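Local coordinates for cystathionine beta-lyase family protein, YNBB B.subtilis ortholog (Clostridium acetobutylicum, PDB 3HVY) that is probably a pyridoxal-phosphate-dependent lyase acting on sulfur amino acids, related to methionine gamma-lyase and putatively linked to aluminium resistance, at residues Gly160-Asn165 against Ala200-Ser205; Arg184-Gly187 against Lys192-Arg195; Val215-Cys220 against Lys228-Val233. One frame throughout, in Å; residues are numbered along the deposited sequence.

Contact 1. Residues Gly160-Asn165 against Ala200-Ser205; sequences GKVDIN and AEIIKS
Val162 touches helix 196-207 first, bringing its CG2 to 3.8 Å from CD1 of Ile202, with the two side chains crossing at about a right angle. The isoleucine leaves its helix pointing along the interface; its outer end, CD1, reaches the valine, while its CG2 branch meets Ile164. CG1 lies beside the backbone N (chi1 -72°) and CD1 continues outward from it. At Asp163 the chain makes an inverse gamma turn and starts helix 164-173. This residue is the N-cap, its carboxylate capping a backbone N just inside the helix and also bonding Thr166 OG1. The contact illustrates how neighbouring beta-alpha-beta crossovers meet in the large-domain sheet: helix 164-173 links the parallel strands 151-154 and 177-183, helix 196-207 links 177-183 to 214-218, and the first turn of one helix lies against the other. Ile164 then delivers the closest approach, with CG1 swung anti to its backbone N (chi1 -153°) and pressed against CB of Ser205 at 3.4 Å, tighter than ordinary carbon packing. Beyond it, CD1 of Ile164 lies 4.0 Å from CG2 of Ile202 and 3.8 Å from the Ile202 carbonyl oxygen.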
loop_
_atom_site.group_PDB
_atom_site.type_symbol
_atom_site.label_atom_id
_atom_site.label_comp_id
_atom_site.label_asym_id
_atom_site.label_seq_id
_atom_site.Cartn_x
_atom_site.Cartn_y
_atom_site.Cartn_z
ATOM N N GLY D 160 45.814 11.738 11.197
ATOM C CA GLY D 160 44.468 11.186 11.453
ATOM C C GLY D 160 43.319 12.144 11.761
ATOM O O GLY D 160 42.197 11.702 12.073
ATOM N N LYS D 161 43.584 13.442 11.630
ATOM C CA LYS D 161 42.637 14.483 11.964
ATOM C C LYS D 161 42.459 15.421 10.750
ATOM O O LYS D 161 43.311 15.505 9.886
ATOM C CB LYS D 161 43.142 15.251 13.197
ATOM N N VAL D 162 41.317 16.080 10.674
ATOM C CA VAL D 162 41.079 17.056 9.623
ATOM C C VAL D 162 42.178 18.131 9.686
ATOM O O VAL D 162 42.454 18.684 10.754
ATOM C CB VAL D 162 39.704 17.685 9.781
ATOM C CG1 VAL D 162 39.570 18.879 8.860
ATOM C CG2 VAL D 162 38.622 16.613 9.508
ATOM N N ASP D 163 42.799 18.394 8.538
ATOM C CA ASP D 163 43.896 19.344 8.414
ATOM C C ASP D 163 43.314 20.734 8.230
ATOM O O ASP D 163 43.281 21.309 7.129
ATOM C CB ASP D 163 44.762 18.954 7.224
ATOM C CG ASP D 163 46.005 19.803 7.100
ATOM O OD1 ASP D 163 46.237 20.730 7.927
ATOM O OD2 ASP D 163 46.739 19.562 6.118
ATOM N N ILE D 164 42.842 21.256 9.343
ATOM C CA ILE D 164 42.158 22.505 9.373
ATOM C C ILE D 164 43.018 23.652 8.854
ATOM O O ILE D 164 42.498 24.576 8.252
ATOM C CB ILE D 164 41.590 22.761 10.803
ATOM C CG1 ILE D 164 40.350 23.669 10.750
ATOM C CG2 ILE D 164 42.646 23.371 11.677
ATOM C CD1 ILE D 164 39.276 23.274 9.714
ATOM N N ASN D 165 44.336 23.592 9.021
ATOM C CA ASN D 165 45.163 24.634 8.467
ATOM C C ASN D 165 45.220 24.642 6.947
ATOM O O ASN D 165 45.269 25.702 6.352
ATOM C CB ASN D 165 46.587 24.598 9.040
ATOM C CG ASN D 165 46.651 25.095 10.499
ATOM O OD1 ASN D 165 45.701 25.683 11.037
ATOM N ND2 ASN D 165 47.788 24.850 11.137
ATOM N N ALA D 200 31.918 20.833 15.285
ATOM C CA ALA D 200 31.759 22.203 15.753
ATOM C C ALA D 200 33.017 23.034 15.622
ATOM O O ALA D 200 32.970 24.194 15.190
ATOM C CB ALA D 200 31.255 22.226 17.212
ATOM N N GLU D 201 34.142 22.454 15.991
ATOM C CA GLU D 201 35.420 23.164 15.929
ATOM C C GLU D 201 35.928 23.363 14.508
ATOM O O GLU D 201 36.521 24.384 14.207
ATOM C CB GLU D 201 36.481 22.436 16.752
ATOM C CG GLU D 201 36.171 22.495 18.212
ATOM C CD GLU D 201 36.003 23.952 18.715
ATOM O OE1 GLU D 201 36.922 24.771 18.451
ATOM O OE2 GLU D 201 34.949 24.269 19.345
ATOM N N ILE D 202 35.723 22.380 13.652
ATOM C CA ILE D 202 36.057 22.511 12.254
ATOM C C ILE D 202 35.292 23.693 11.662
ATOM O O ILE D 202 35.860 24.547 10.942
ATOM C CB ILE D 202 35.730 21.193 11.511
ATOM C CG1 ILE D 202 36.757 20.111 11.909
ATOM C CG2 ILE D 202 35.734 21.390 10.011
ATOM C CD1 ILE D 202 36.304 18.658 11.653
ATOM N N ILE D 203 34.008 23.775 11.991
ATOM C CA ILE D 203 33.164 24.815 11.390
ATOM C C ILE D 203 33.563 26.183 11.931
ATOM O O ILE D 203 33.684 27.127 11.174
ATOM C CB ILE D 203 31.658 24.534 11.581
ATOM C CG1 ILE D 203 31.286 23.255 10.825
ATOM C CG2 ILE D 203 30.840 25.721 11.074
ATOM C CD1 ILE D 203 29.811 22.809 10.864
ATOM N N LYS D 204 33.783 26.253 13.241
ATOM C CA LYS D 204 34.239 27.474 13.914
ATOM C C LYS D 204 35.529 27.950 13.271
ATOM O O LYS D 204 35.705 29.142 13.049
ATOM C CB LYS D 204 34.404 27.187 15.415
ATOM C CG LYS D 204 34.492 28.368 16.297
ATOM C CD LYS D 204 34.312 28.048 17.784
ATOM C CE LYS D 204 34.752 29.318 18.609
ATOM N NZ LYS D 204 34.472 29.274 20.094
ATOM N N SER D 205 36.428 27.043 12.913
ATOM C CA SER D 205 37.634 27.458 12.198
ATOM C C SER D 205 37.351 27.972 10.811
ATOM O O SER D 205 37.988 28.923 10.367
ATOM C CB SER D 205 38.636 26.306 12.042
ATOM O OG SER D 205 39.186 25.973 13.289
#

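Contact 2. Residues Arg184-Gly187 against Lys192-Arg195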
loop_
_atom_site.group_PDB
_atom_site.type_symbol
_atom_site.label_atom_id
_atom_site.label_comp_id
_atom_site.label_asym_id
_atom_site.label_seq_id
_atom_site.Cartn_x
_atom_site.Cartn_y
_atom_site.Cartn_z
ATOM N N ARG D 184 30.536 12.714 8.315
ATOM C CA ARG D 184 30.518 12.432 9.752
ATOM C C ARG D 184 31.018 11.013 10.065
ATOM O O ARG D 184 31.923 10.820 10.879
ATOM C CB ARG D 184 29.108 12.647 10.292
ATOM C CG ARG D 184 28.940 12.337 11.760
ATOM C CD ARG D 184 27.518 12.765 12.229
ATOM N NE ARG D 184 27.320 12.441 13.618
ATOM C CZ ARG D 184 26.194 12.684 14.293
ATOM N NH1 ARG D 184 25.144 13.251 13.698
ATOM N NH2 ARG D 184 26.114 12.332 15.554
ATOM N N SER D 185 30.419 10.022 9.405
ATOM C CA SER D 185 30.796 8.623 9.590
ATOM C C SER D 185 31.993 8.217 8.711
ATOM O O SER D 185 32.002 8.467 7.509
ATOM C CB SER D 185 29.579 7.740 9.283
ATOM O OG SER D 185 29.852 6.388 9.533
ATOM N N THR D 186 33.016 7.612 9.307
ATOM C CA THR D 186 34.168 7.133 8.546
ATOM C C THR D 186 33.668 6.055 7.590
ATOM O O THR D 186 32.694 5.343 7.868
ATOM C CB THR D 186 35.185 6.428 9.498
ATOM O OG1 THR D 186 35.577 7.337 10.531
ATOM C CG2 THR D 186 36.399 5.833 8.756
ATOM N N GLY D 187 34.302 5.860 6.465
ATOM C CA GLY D 187 33.829 4.670 5.718
ATOM C C GLY D 187 34.616 3.404 6.085
ATOM O O GLY D 187 34.702 2.973 7.241
ATOM N N LYS D 192 38.304 6.795 13.797
ATOM C CA LYS D 192 37.037 7.090 14.450
ATOM C C LYS D 192 36.229 8.173 13.694
ATOM O O LYS D 192 36.780 9.159 13.204
ATOM C CB LYS D 192 37.285 7.544 15.871
ATOM C CG LYS D 192 37.815 6.417 16.778
ATOM C CD LYS D 192 37.913 6.820 18.258
ATOM C CE LYS D 192 39.070 7.767 18.543
ATOM N NZ LYS D 192 38.690 8.608 19.692
ATOM N N SER D 193 34.924 7.952 13.601
ATOM C CA SER D 193 33.998 8.884 12.995
ATOM C C SER D 193 34.016 10.183 13.768
ATOM O O SER D 193 34.309 10.201 14.962
ATOM C CB SER D 193 32.614 8.282 12.982
ATOM O OG SER D 193 32.560 7.111 12.171
ATOM N N LEU D 194 33.719 11.275 13.069
ATOM C CA LEU D 194 33.843 12.623 13.632
ATOM C C LEU D 194 32.702 12.967 14.552
ATOM O O LEU D 194 31.541 12.973 14.146
ATOM C CB LEU D 194 33.814 13.670 12.518
ATOM C CG LEU D 194 35.033 14.192 11.830
ATOM C CD1 LEU D 194 34.487 15.333 10.980
ATOM C CD2 LEU D 194 36.107 14.676 12.848
ATOM N N ARG D 195 33.023 13.286 15.790
ATOM C CA ARG D 195 31.986 13.651 16.769
ATOM C C ARG D 195 31.425 15.073 16.536
ATOM O O ARG D 195 32.070 15.939 15.965
ATOM C CB ARG D 195 32.612 13.589 18.150
ATOM C CG ARG D 195 33.096 12.207 18.584
ATOM C CD ARG D 195 32.053 11.603 19.451
ATOM N NE ARG D 195 32.085 12.283 20.747
ATOM C CZ ARG D 195 31.135 12.198 21.677
ATOM N NH1 ARG D 195 30.055 11.466 21.484
ATOM N NH2 ARG D 195 31.283 12.847 22.817
#
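The guanidinium of Arg184 is the flat group that meets the other segment, and Leu194 O approaches it obliquely. Its nitrogens are bonded outside the two segments: NH1 to Asn219 OD1 and, as a salt bridge, to Glu229 OE1, and NH2 to Thr331 OG1. Pro230, Ile196 and Ile199 pack along the same side chain. An all-extended chain, with CG anti to the backbone N (chi1 178°), carries the charge that far, and its CG passes 3.6 Å from Leu194 O. The backbone doubles back between strand 177-183 and helix 196-207, so the backbone of Arg184 runs beside Leu194 and that of Ser185 beside Ser193, a hairpin-like pairing without regular strands. One backbone hydrogen bond closes it: Leu194 N reaches Arg184 O at 2.9 Å. One step further the partner changes from backbone to side chain. Thr186 N meets Ser193 OG at 2.9 Å along a nearly straight line (168°), the hydroxyl standing in for a carbonyl. Thr186 OG1 lies over the neighbouring peptide, 3.2 Å from Ser193 N but badly angled for a bond; its partner is Arg191 O, within the turn itself. Ser193 OG is gripped a second time by Asp332 OD2, an oxygen that Ser185 OG also reaches. As an acceptor from Thr186 N, the serine oxygen can still spend its own proton on that carboxylate, so a chain of bonds would run from the turn's backbone through the hydroxyl to the aspartate, tying the loop to the region around residue 332.

Contact 3. Residues Val215-Cys220 against Lys228-Val233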
loop_
_atom_site.group_PDB
_atom_site.type_symbol
_atom_site.label_atom_id
_atom_site.label_comp_id
_atom_site.label_asym_id
_atom_site.label_seq_id
_atom_site.Cartn_x
_atom_site.Cartn_y
_atom_site.Cartn_z
ATOM N N VAL D 215 28.632 24.870 4.277
ATOM C CA VAL D 215 29.135 23.697 4.972
ATOM C C VAL D 215 28.067 22.589 4.952
ATOM O O VAL D 215 26.993 22.703 5.577
ATOM C CB VAL D 215 29.583 24.037 6.382
ATOM C CG1 VAL D 215 29.876 22.739 7.153
ATOM C CG2 VAL D 215 30.769 24.997 6.333
ATOM N N PHE D 216 28.370 21.556 4.175
ATOM C CA PHE D 216 27.556 20.367 3.996
ATOM C C PHE D 216 28.104 19.207 4.799
ATOM O O PHE D 216 29.319 18.918 4.733
ATOM C CB PHE D 216 27.486 19.954 2.513
ATOM C CG PHE D 216 26.816 18.620 2.306
ATOM C CD1 PHE D 216 25.446 18.461 2.535
ATOM C CD2 PHE D 216 27.528 17.536 1.892
ATOM C CE1 PHE D 216 24.839 17.199 2.362
ATOM C CE2 PHE D 216 26.908 16.314 1.723
ATOM C CZ PHE D 216 25.570 16.162 1.980
ATOM N N VAL D 217 27.237 18.570 5.595
ATOM C CA VAL D 217 27.626 17.305 6.314
ATOM C C VAL D 217 26.749 16.096 5.907
ATOM O O VAL D 217 25.535 16.130 6.032
ATOM C CB VAL D 217 27.553 17.484 7.834
ATOM C CG1 VAL D 217 28.104 16.263 8.633
ATOM C CG2 VAL D 217 28.307 18.764 8.231
ATOM N N ASP D 218 27.391 15.061 5.382
ATOM C CA ASP D 218 26.782 13.752 5.152
ATOM C C ASP D 218 26.543 13.187 6.540
ATOM O O ASP D 218 27.506 12.862 7.246
ATOM C CB ASP D 218 27.768 12.903 4.365
ATOM C CG ASP D 218 27.342 11.449 4.234
ATOM O OD1 ASP D 218 26.319 11.073 4.854
ATOM O OD2 ASP D 218 28.077 10.674 3.534
ATOM N N ASN D 219 25.274 13.132 6.964
ATOM C CA ASN D 219 24.939 12.772 8.358
ATOM C C ASN D 219 24.568 11.298 8.521
ATOM O O ASN D 219 24.063 10.909 9.554
ATOM C CB ASN D 219 23.757 13.618 8.827
ATOM C CG ASN D 219 23.739 13.793 10.303
ATOM O OD1 ASN D 219 24.806 13.865 10.925
ATOM N ND2 ASN D 219 22.517 13.850 10.909
ATOM N N CYS D 220 24.740 10.507 7.465
ATOM C CA CYS D 220 24.397 9.101 7.540
ATOM C C CYS D 220 24.989 8.365 8.755
ATOM O O CYS D 220 26.166 8.461 9.007
ATOM C CB CYS D 220 24.835 8.383 6.262
ATOM S SG CYS D 220 23.762 8.700 4.820
ATOM N N LYS D 228 22.989 16.353 19.931
ATOM C CA LYS D 228 22.998 17.390 18.899
ATOM C C LYS D 228 23.275 16.748 17.566
ATOM O O LYS D 228 23.789 15.641 17.490
ATOM C CB LYS D 228 24.099 18.425 19.138
ATOM C CG LYS D 228 23.923 19.301 20.351
ATOM C CD LYS D 228 25.031 20.399 20.459
ATOM N N GLU D 229 22.929 17.476 16.519
ATOM C CA GLU D 229 23.191 17.111 15.140
ATOM C C GLU D 229 24.105 18.210 14.551
ATOM O O GLU D 229 24.347 19.226 15.178
ATOM C CB GLU D 229 21.855 17.024 14.382
ATOM C CG GLU D 229 20.915 15.931 14.894
ATOM C CD GLU D 229 21.490 14.541 14.768
ATOM O OE1 GLU D 229 22.278 14.342 13.828
ATOM O OE2 GLU D 229 21.153 13.638 15.613
ATOM N N PRO D 230 24.689 17.971 13.384
ATOM C CA PRO D 230 25.647 18.938 12.796
ATOM C C PRO D 230 25.039 20.321 12.540
ATOM O O PRO D 230 25.730 21.324 12.589
ATOM C CB PRO D 230 26.059 18.257 11.517
ATOM C CG PRO D 230 25.814 16.793 11.778
ATOM C CD PRO D 230 24.582 16.743 12.594
ATOM N N THR D 231 23.724 20.357 12.308
ATOM C CA THR D 231 22.990 21.582 12.068
ATOM C C THR D 231 22.892 22.451 13.329
ATOM O O THR D 231 22.570 23.625 13.262
ATOM C CB THR D 231 21.620 21.277 11.493
ATOM O OG1 THR D 231 20.982 20.275 12.274
ATOM C CG2 THR D 231 21.751 20.788 10.068
ATOM N N ASP D 232 23.160 21.851 14.473
ATOM C CA ASP D 232 23.191 22.559 15.753
ATOM C C ASP D 232 24.566 23.196 15.985
ATOM O O ASP D 232 24.741 23.942 16.940
ATOM C CB ASP D 232 22.933 21.593 16.902
ATOM C CG ASP D 232 21.522 21.011 16.881
ATOM O OD1 ASP D 232 20.592 21.807 16.851
ATOM O OD2 ASP D 232 21.328 19.769 16.907
ATOM N N VAL D 233 25.561 22.866 15.165
ATOM C CA VAL D 233 26.902 23.453 15.351
ATOM C C VAL D 233 27.448 24.112 14.079
ATOM O O VAL D 233 28.645 24.110 13.825
ATOM C CB VAL D 233 27.883 22.380 15.978
ATOM C CG1 VAL D 233 27.381 21.978 17.398
ATOM C CG2 VAL D 233 27.990 21.196 15.132
#
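Beside the pyridoxal phosphate site, where strand 214-218 ends at its cofactor-binding aspartate, Asn219 and Val217 meet Glu229 and Pro230 of the following loop. The layout is that of fold type I enzymes: Asp218, the last residue of the strand, bonds through OD2 to N1 of the cofactor held on Lys244, while its OD1 accepts from Cys220 N at 3.1 Å in an Asx turn. Asp218 points away from the loop, whereas Val217 and Asn219 before and after it point toward it. Asn219 ND2 gives Glu229 OE1 an almost straight hydrogen bond, 3.0 Å and 174°. The oxygen lies in the amide plane, yet the donor comes to the anti side of the carboxylate and well out of its plane, and the two flat groups stand 79° apart. A bend at chi2 (-62°) curls the glutamate end toward the asparagine. Its other oxygen, OE2, takes Phe224 N, Asn219 ND2 also meets Tyr256 OH, and Arg184 serves both Asn219 OD1 and Glu229 OE1. The proline ring packs against both Val217 and that amide. Pro230 CG lies 3.9 Å from Val217 CG1. On the amide side, Pro230 CG is 3.2 Å from Asn219 OD1. Pro230 opens a short 3-10 turn, and the residue just before it is fixed from within the loop: Glu229 N points to Asp232 OD2 at 2.8 Å, using the oxygen's anti lone pair.

How the contacts relate
Contacts 2 and 3 are joined by one arginine: Arg184 NH1 lies 2.9 Å from Asn219 OD1 and 3.1 Å from Glu229 OE1, linking the loop after strand 177-183 to the residue next to the cofactor-binding Asp218. The two centres are about 12 Å apart. Contact 1 stands further out, on the helical layer, and reaches both of the others through apolar packing. Ile202 CD1 touches Leu194 CD1 of contact 2 at 3.8 Å, while Ile203 CD1 meets Val215 CG1 of contact 3 at 3.7 Å. Helix 196-207 therefore lies between the outer crossover and the strand that leads to the active site, an instance of polar bonds next to the cofactor-binding strand end, with apolar contacts further out.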